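Local coordinates for protein phenylalanine ammonia-lyase (Rhodosporidium toruloides, PDB 1Y2M) that catalyses the non-oxidative deamination of L-phenylalanine and L-tyrosine to trans-cinnamate and p-coumarate, working as a homotetramer built from two dimers, at residues B[434-437]-B[438-441]; B[494-497]-B[498-502]; B[616-619]-B[620-623]. All blocks are in the same frame, centred on the assembly; numbering follows the deposited sequence.

Interaction 1. Residues B[434-437]-B[438-441]; sequences KLNF and TQLT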
loop_
_atom_site.group_PDB
_atom_site.type_symbol
_atom_site.label_atom_id
_atom_site.label_comp_id
_atom_site.label_asym_id
_atom_site.label_seq_id
_atom_site.Cartn_x
_atom_site.Cartn_y
_atom_site.Cartn_z
ATOM N N LYS B 434 -3.517 11.616 11.616
ATOM C CA LYS B 434 -4.869 11.882 11.155
ATOM C C LYS B 434 -5.712 12.536 12.250
ATOM O O LYS B 434 -6.394 13.512 11.990
ATOM C CB LYS B 434 -5.495 10.592 10.638
ATOM C CG LYS B 434 -6.890 10.800 10.120
ATOM C CD LYS B 434 -6.972 11.645 8.857
ATOM C CE LYS B 434 -8.417 11.699 8.364
ATOM N NZ LYS B 434 -8.670 12.310 6.988
ATOM N N LEU B 435 -5.621 12.064 13.489
ATOM C CA LEU B 435 -6.360 12.691 14.584
ATOM C C LEU B 435 -6.027 14.152 14.781
ATOM O O LEU B 435 -6.903 15.034 14.769
ATOM C CB LEU B 435 -6.072 11.952 15.894
ATOM C CG LEU B 435 -6.944 12.450 17.070
ATOM C CD1 LEU B 435 -8.478 12.181 16.758
ATOM C CD2 LEU B 435 -6.534 11.820 18.359
ATOM N N ASN B 436 -4.752 14.424 14.986
ATOM C CA ASN B 436 -4.370 15.795 15.269
ATOM C C ASN B 436 -4.612 16.668 14.030
ATOM O O ASN B 436 -4.965 17.831 14.158
ATOM C CB ASN B 436 -2.916 15.873 15.772
ATOM C CG ASN B 436 -2.761 15.186 17.128
ATOM O OD1 ASN B 436 -2.145 14.167 17.220
ATOM N ND2 ASN B 436 -3.376 15.747 18.181
ATOM N N PHE B 437 -4.423 16.148 12.828
ATOM C CA PHE B 437 -4.750 16.976 11.637
ATOM C C PHE B 437 -6.249 17.365 11.720
ATOM O O PHE B 437 -6.637 18.496 11.460
ATOM C CB PHE B 437 -4.556 16.165 10.370
ATOM C CG PHE B 437 -5.202 16.772 9.164
ATOM C CD1 PHE B 437 -4.751 17.961 8.633
ATOM C CD2 PHE B 437 -6.284 16.168 8.600
ATOM C CE1 PHE B 437 -5.367 18.539 7.541
ATOM C CE2 PHE B 437 -6.937 16.745 7.516
ATOM C CZ PHE B 437 -6.458 17.933 6.986
ATOM N N THR B 438 -7.112 16.395 11.982
ATOM C CA THR B 438 -8.558 16.678 11.988
ATOM C C THR B 438 -8.937 17.640 13.088
ATOM O O THR B 438 -9.813 18.531 12.902
ATOM C CB THR B 438 -9.484 15.440 12.104
ATOM O OG1 THR B 438 -9.293 14.741 13.351
ATOM C CG2 THR B 438 -9.219 14.487 10.956
ATOM N N GLN B 439 -8.247 17.542 14.217
ATOM C CA GLN B 439 -8.457 18.566 15.314
ATOM C C GLN B 439 -8.046 19.958 14.852
ATOM O O GLN B 439 -8.781 20.945 15.070
ATOM C CB GLN B 439 -7.649 18.215 16.571
ATOM C CG GLN B 439 -8.091 16.963 17.266
ATOM C CD GLN B 439 -7.140 16.523 18.349
ATOM O OE1 GLN B 439 -6.051 17.104 18.487
ATOM N NE2 GLN B 439 -7.521 15.481 19.119
ATOM N N LEU B 440 -6.856 20.048 14.278
ATOM C CA LEU B 440 -6.284 21.320 13.873
ATOM C C LEU B 440 -7.138 21.922 12.751
ATOM O O LEU B 440 -7.486 23.079 12.813
ATOM C CB LEU B 440 -4.869 21.112 13.376
ATOM C CG LEU B 440 -4.208 22.356 12.751
ATOM C CD1 LEU B 440 -4.122 23.459 13.758
ATOM C CD2 LEU B 440 -2.789 22.034 12.298
ATOM N N THR B 441 -7.533 21.133 11.747
ATOM C CA THR B 441 -8.198 21.727 10.585
ATOM C C THR B 441 -9.615 22.201 10.950
ATOM O O THR B 441 -10.132 23.169 10.391
ATOM C CB THR B 441 -8.093 20.814 9.373
ATOM O OG1 THR B 441 -8.323 21.607 8.172
ATOM C CG2 THR B 441 -9.043 19.665 9.471
#

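Interaction 2. Residues B[494-497]-B[498-502]; sequences PAEM and ANQAV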
loop_
_atom_site.group_PDB
_atom_site.type_symbol
_atom_site.label_atom_id
_atom_site.label_comp_id
_atom_site.label_asym_id
_atom_site.label_seq_id
_atom_site.Cartn_x
_atom_site.Cartn_y
_atom_site.Cartn_z
ATOM N N PRO B 494 13.173 -13.503 -2.403
ATOM C CA PRO B 494 13.889 -14.794 -2.200
ATOM C C PRO B 494 15.392 -14.713 -2.160
ATOM O O PRO B 494 16.075 -15.278 -3.047
ATOM C CB PRO B 494 13.454 -15.599 -3.431
ATOM C CG PRO B 494 13.266 -14.586 -4.444
ATOM C CD PRO B 494 12.567 -13.470 -3.745
ATOM N N ALA B 495 15.920 -14.145 -1.102
ATOM C CA ALA B 495 17.306 -13.818 -1.036
ATOM C C ALA B 495 18.282 -14.955 -0.861
ATOM O O ALA B 495 18.032 -15.955 -0.174
ATOM C CB ALA B 495 17.549 -12.758 0.059
ATOM N N GLU B 496 19.448 -14.770 -1.456
ATOM C CA GLU B 496 20.593 -15.653 -1.253
ATOM C C GLU B 496 20.343 -17.117 -1.638
ATOM O O GLU B 496 20.427 -17.999 -0.806
ATOM C CB GLU B 496 21.073 -15.567 0.195
ATOM C CG GLU B 496 22.524 -15.965 0.371
ATOM C CD GLU B 496 22.723 -17.028 1.432
ATOM O OE1 GLU B 496 22.377 -16.837 2.629
ATOM O OE2 GLU B 496 23.226 -18.076 1.048
HETATM N N MSE B 497 19.993 -17.364 -2.912
HETATM C CA MSE B 497 19.680 -18.706 -3.411
HETATM C C MSE B 497 18.513 -19.319 -2.666
HETATM O O MSE B 497 18.438 -20.555 -2.495
HETATM C CB MSE B 497 20.892 -19.638 -3.360
HETATM C CG MSE B 497 22.043 -19.040 -4.098
HETATM SE SE MSE B 497 23.561 -20.321 -4.158
HETATM C CE MSE B 497 22.803 -22.026 -4.566
ATOM N N ALA B 498 17.613 -18.434 -2.238
ATOM C CA ALA B 498 16.474 -18.799 -1.426
ATOM C C ALA B 498 16.844 -19.444 -0.092
ATOM O O ALA B 498 15.942 -19.909 0.630
ATOM C CB ALA B 498 15.511 -19.660 -2.212
ATOM N N ASN B 499 18.132 -19.402 0.323
ATOM C CA ASN B 499 18.468 -19.766 1.716
ATOM C C ASN B 499 17.728 -18.806 2.630
ATOM O O ASN B 499 17.196 -19.207 3.654
ATOM C CB ASN B 499 19.986 -19.693 2.030
ATOM C CG ASN B 499 20.319 -20.108 3.475
ATOM O OD1 ASN B 499 19.895 -21.183 3.943
ATOM N ND2 ASN B 499 21.141 -19.306 4.163
ATOM N N GLN B 500 17.686 -17.528 2.248
ATOM C CA GLN B 500 17.030 -16.503 3.051
ATOM C C GLN B 500 15.672 -16.145 2.431
ATOM O O GLN B 500 15.300 -14.971 2.318
ATOM C CB GLN B 500 17.907 -15.264 3.218
ATOM C CG GLN B 500 19.329 -15.613 3.705
ATOM C CD GLN B 500 20.098 -14.459 4.256
ATOM O OE1 GLN B 500 19.549 -13.495 4.769
ATOM N NE2 GLN B 500 21.416 -14.575 4.180
ATOM N N ALA B 501 14.872 -17.164 2.124
ATOM C CA ALA B 501 13.642 -16.927 1.389
ATOM C C ALA B 501 12.596 -16.139 2.191
ATOM O O ALA B 501 11.702 -15.548 1.628
ATOM C CB ALA B 501 13.053 -18.208 0.909
ATOM N N VAL B 502 12.672 -16.251 3.509
ATOM C CA VAL B 502 12.000 -15.322 4.409
ATOM C C VAL B 502 13.085 -14.485 5.075
ATOM O O VAL B 502 14.085 -15.005 5.576
ATOM C CB VAL B 502 11.058 -15.996 5.412
ATOM C CG1 VAL B 502 9.766 -16.488 4.712
ATOM C CG2 VAL B 502 11.729 -17.133 6.146
#

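Interaction 3. Residues B[616-619]-B[620-623]; sequences SLSL and AAVN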
loop_
_atom_site.group_PDB
_atom_site.type_symbol
_atom_site.label_atom_id
_atom_site.label_comp_id
_atom_site.label_asym_id
_atom_site.label_seq_id
_atom_site.Cartn_x
_atom_site.Cartn_y
_atom_site.Cartn_z
ATOM N N SER B 616 -42.636 53.607 23.151
ATOM C CA SER B 616 -42.739 54.823 22.381
ATOM C C SER B 616 -41.452 55.190 21.613
ATOM O O SER B 616 -41.385 56.266 21.007
ATOM C CB SER B 616 -43.122 55.967 23.335
ATOM O OG SER B 616 -42.100 56.093 24.294
ATOM N N LEU B 617 -40.449 54.318 21.635
ATOM C CA LEU B 617 -39.147 54.592 21.031
ATOM C C LEU B 617 -39.253 54.857 19.548
ATOM O O LEU B 617 -39.929 54.135 18.844
ATOM C CB LEU B 617 -38.187 53.436 21.250
ATOM C CG LEU B 617 -37.675 53.393 22.706
ATOM C CD1 LEU B 617 -37.076 52.038 23.062
ATOM C CD2 LEU B 617 -36.689 54.555 22.985
ATOM N N SER B 618 -38.552 55.870 19.080
ATOM C CA SER B 618 -38.461 56.088 17.644
ATOM C C SER B 618 -37.444 55.181 16.972
ATOM O O SER B 618 -36.477 54.685 17.596
ATOM C CB SER B 618 -38.077 57.525 17.391
ATOM O OG SER B 618 -36.726 57.728 17.746
ATOM N N LEU B 619 -37.585 55.004 15.657
ATOM C CA LEU B 619 -36.583 54.267 14.916
ATOM C C LEU B 619 -35.248 54.970 15.035
ATOM O O LEU B 619 -34.225 54.307 15.174
ATOM C CB LEU B 619 -36.961 54.065 13.458
ATOM C CG LEU B 619 -38.236 53.234 13.250
ATOM C CD1 LEU B 619 -38.431 52.918 11.748
ATOM C CD2 LEU B 619 -38.071 51.958 13.981
ATOM N N ALA B 620 -35.265 56.303 15.079
ATOM C CA ALA B 620 -34.007 57.053 15.201
ATOM C C ALA B 620 -33.277 56.686 16.502
ATOM O O ALA B 620 -32.049 56.573 16.548
ATOM C CB ALA B 620 -34.272 58.552 15.142
ATOM N N ALA B 621 -34.056 56.519 17.571
ATOM C CA ALA B 621 -33.521 56.201 18.904
ATOM C C ALA B 621 -32.942 54.806 18.958
ATOM O O ALA B 621 -31.871 54.579 19.529
ATOM C CB ALA B 621 -34.590 56.351 19.925
ATOM N N VAL B 622 -33.642 53.850 18.342
ATOM C CA VAL B 622 -33.119 52.491 18.251
ATOM C C VAL B 622 -31.872 52.477 17.378
ATOM O O VAL B 622 -30.880 51.824 17.721
ATOM C CB VAL B 622 -34.172 51.475 17.758
ATOM C CG1 VAL B 622 -33.553 50.125 17.695
ATOM C CG2 VAL B 622 -35.329 51.455 18.729
ATOM N N ASN B 623 -31.887 53.204 16.266
ATOM C CA ASN B 623 -30.701 53.198 15.392
ATOM C C ASN B 623 -29.499 53.828 16.109
ATOM O O ASN B 623 -28.351 53.402 15.954
ATOM C CB ASN B 623 -30.999 53.927 14.087
ATOM C CG ASN B 623 -29.908 53.730 13.021
ATOM O OD1 ASN B 623 -29.500 52.618 12.724
ATOM N ND2 ASN B 623 -29.489 54.836 12.406
#

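Interaction 1. Residues B[434-437]-B[438-441]
Thr438 and Leu435 meet within one turn of helix 416-443, in the helical core of this PAL/histidase-family enzyme. Besides the backbone bond from Gln439 N, Leu435 O takes a second bond from the hydroxyl Thr438 OG1 at 2.8 Å. That hydroxyl sits between its own backbone N and carbonyl carbon (chi1 63°), which brings it back over the preceding turn and leaves the methyl CG2 to rest 3.9 Å from Lys434 CE. Phe437 swings its ring along the helix, CG anti to the backbone N (chi1 164°), so that Thr441 CG2 comes down on one face, offset toward the rim: a CH-pi contact of 4.2 Å to the ring centroid. Thr441 OG1 turns to Asp471 instead. Asn436 and Gln439 run side by side, their amide planes 84° apart; Asn436 ND2 makes a weak, bent bond to Gln439 OE1 (3.0 Å). Each amide has a firmer anchor on helix 273-303, Asn436 OD1 at Ser293 and Gln439 NE2 at Thr297. Gln439 NE2 also lies 3.7 Å from Leu435 CG. Lys434 NZ reaches out of the chain, to Val492 O of the second subunit and Gln493 of the third. Buried i to i+3 and i to i+4 side-chain contacts, with a threonine hydroxyl bonded back to a carbonyl of the preceding turn, are typical of a long alpha-helix inside a helical bundle.

Interaction 2. Residues B[494-497]-B[498-502]
Glu496 OE1 is gripped by two side-chain amides, Gln500 NE2 at 2.9 Å and Asn499 ND2 at 3.2 Å. All three residues belong to a tight loop built on a type I' beta turn from Glu496 to Asn499, and Glu496 has been identified as a cinnamate-binding residue, a role Asn499 probably shares. The two amides approach the oxygen differently. Glu496 OE1 offers Gln500 NE2 its anti lone pair, with the amide plane 88° from the carboxylate; Asn499 comes from the syn side, 33° out of the carboxylate plane. Both N-H bonds are nearly straight, and OE1 lies close to the plane of each amide, so each N-H is aimed at it. Glu496 puts CG anti to its own N (chi1 -156°) and then bends at CG, which carries the acid back over the turn. OE2 forms a salt bridge with Lys468 of the third subunit, and bonds on both oxygens restrain the carboxylate's rotation. An alanine here would remove the shared acceptor and is likely to leave both amides free to turn and the neighbouring subunit's lysine without its counter-charge. The backbone closes the turn through Asn499 N to Glu496 O (2.9 Å), the donor standing above the carbonyl plane, and Gln500 N binds Ala495 O at 2.9 Å. Beside this bond the aliphatic groups meet: Ala495 CB lies 4.0 Å from Gln500 CB, and Glu496 CB 3.9 Å from Gln500 CG.

Interaction 3. Residues B[616-619]-B[620-623]
Ser618 caps the start of helix 619-646, with polar bonds to Ala621 and Val622 and apolar packing from Leu617. At the N-cap, Ser618 OG accepts from Ala621 N at 2.9 Å, with an N-H...O angle of 148°. The hydroxyl is placed between its backbone N and carbonyl carbon (chi1 72°), which turns it over the first turn of the helix, where amide N-H groups have no earlier carbonyl within the helix to meet. OG also rests against the methyl of Ala621, 3.3 Å from CB, while Ala620 CB stands a little farther off at 3.7 Å. Ser618 O gives Ala621 N only a weak, bent bond, so the side chain provides the straighter of the two.

The regular helical bonds start from the same residue. Val622 N binds Ser618 O at 3.0 Å, and Asn623 N binds Leu619 O at 2.8 Å, both nearly straight.

Apolar contacts come from Leu617, just before the cap. Its CD2 branch lies 4.1 Å from Ala621 CB, and its CB lies 4.3 Å from Val622 CG2, so the leucine folds back alongside the first turn. Leu617 and Val622, the residue before the N-cap and the fourth after it, stand in the hydrophobic-staple positions; Ala621 adds to the contact.

The loop joins helix 593-611 to helix 619-646, and Leu617 also touches Leu612 and Ala563. From the fourth subunit, Leu619 packs on both Leu619 and Val622, and Glu610 lies on Asn623, setting this helix start against a neighbouring chain.

The three contacts follow one another along the chain. Interaction 1 lies about 15 Å from the chain centre on helix 416-443, interaction 2 in the loop between helices 468-484 and 506-560, and interaction 3 where helix 619-646 begins. Interactions 2 and 3 fall on opposite sides of that centre, about 91 Å apart centre to centre, while interaction 1 is about 43 and 48 Å from them. None touches another within the chain, yet the tetramer brings the first two together: Val502 packs on Thr438 of the second subunit and Pro494 on Phe437 of the third. Loop 494-502 packs against neighbouring subunits while bearing the cinnamate-binding Glu496 and, probably, Asn499, and interaction 3 lies away from them.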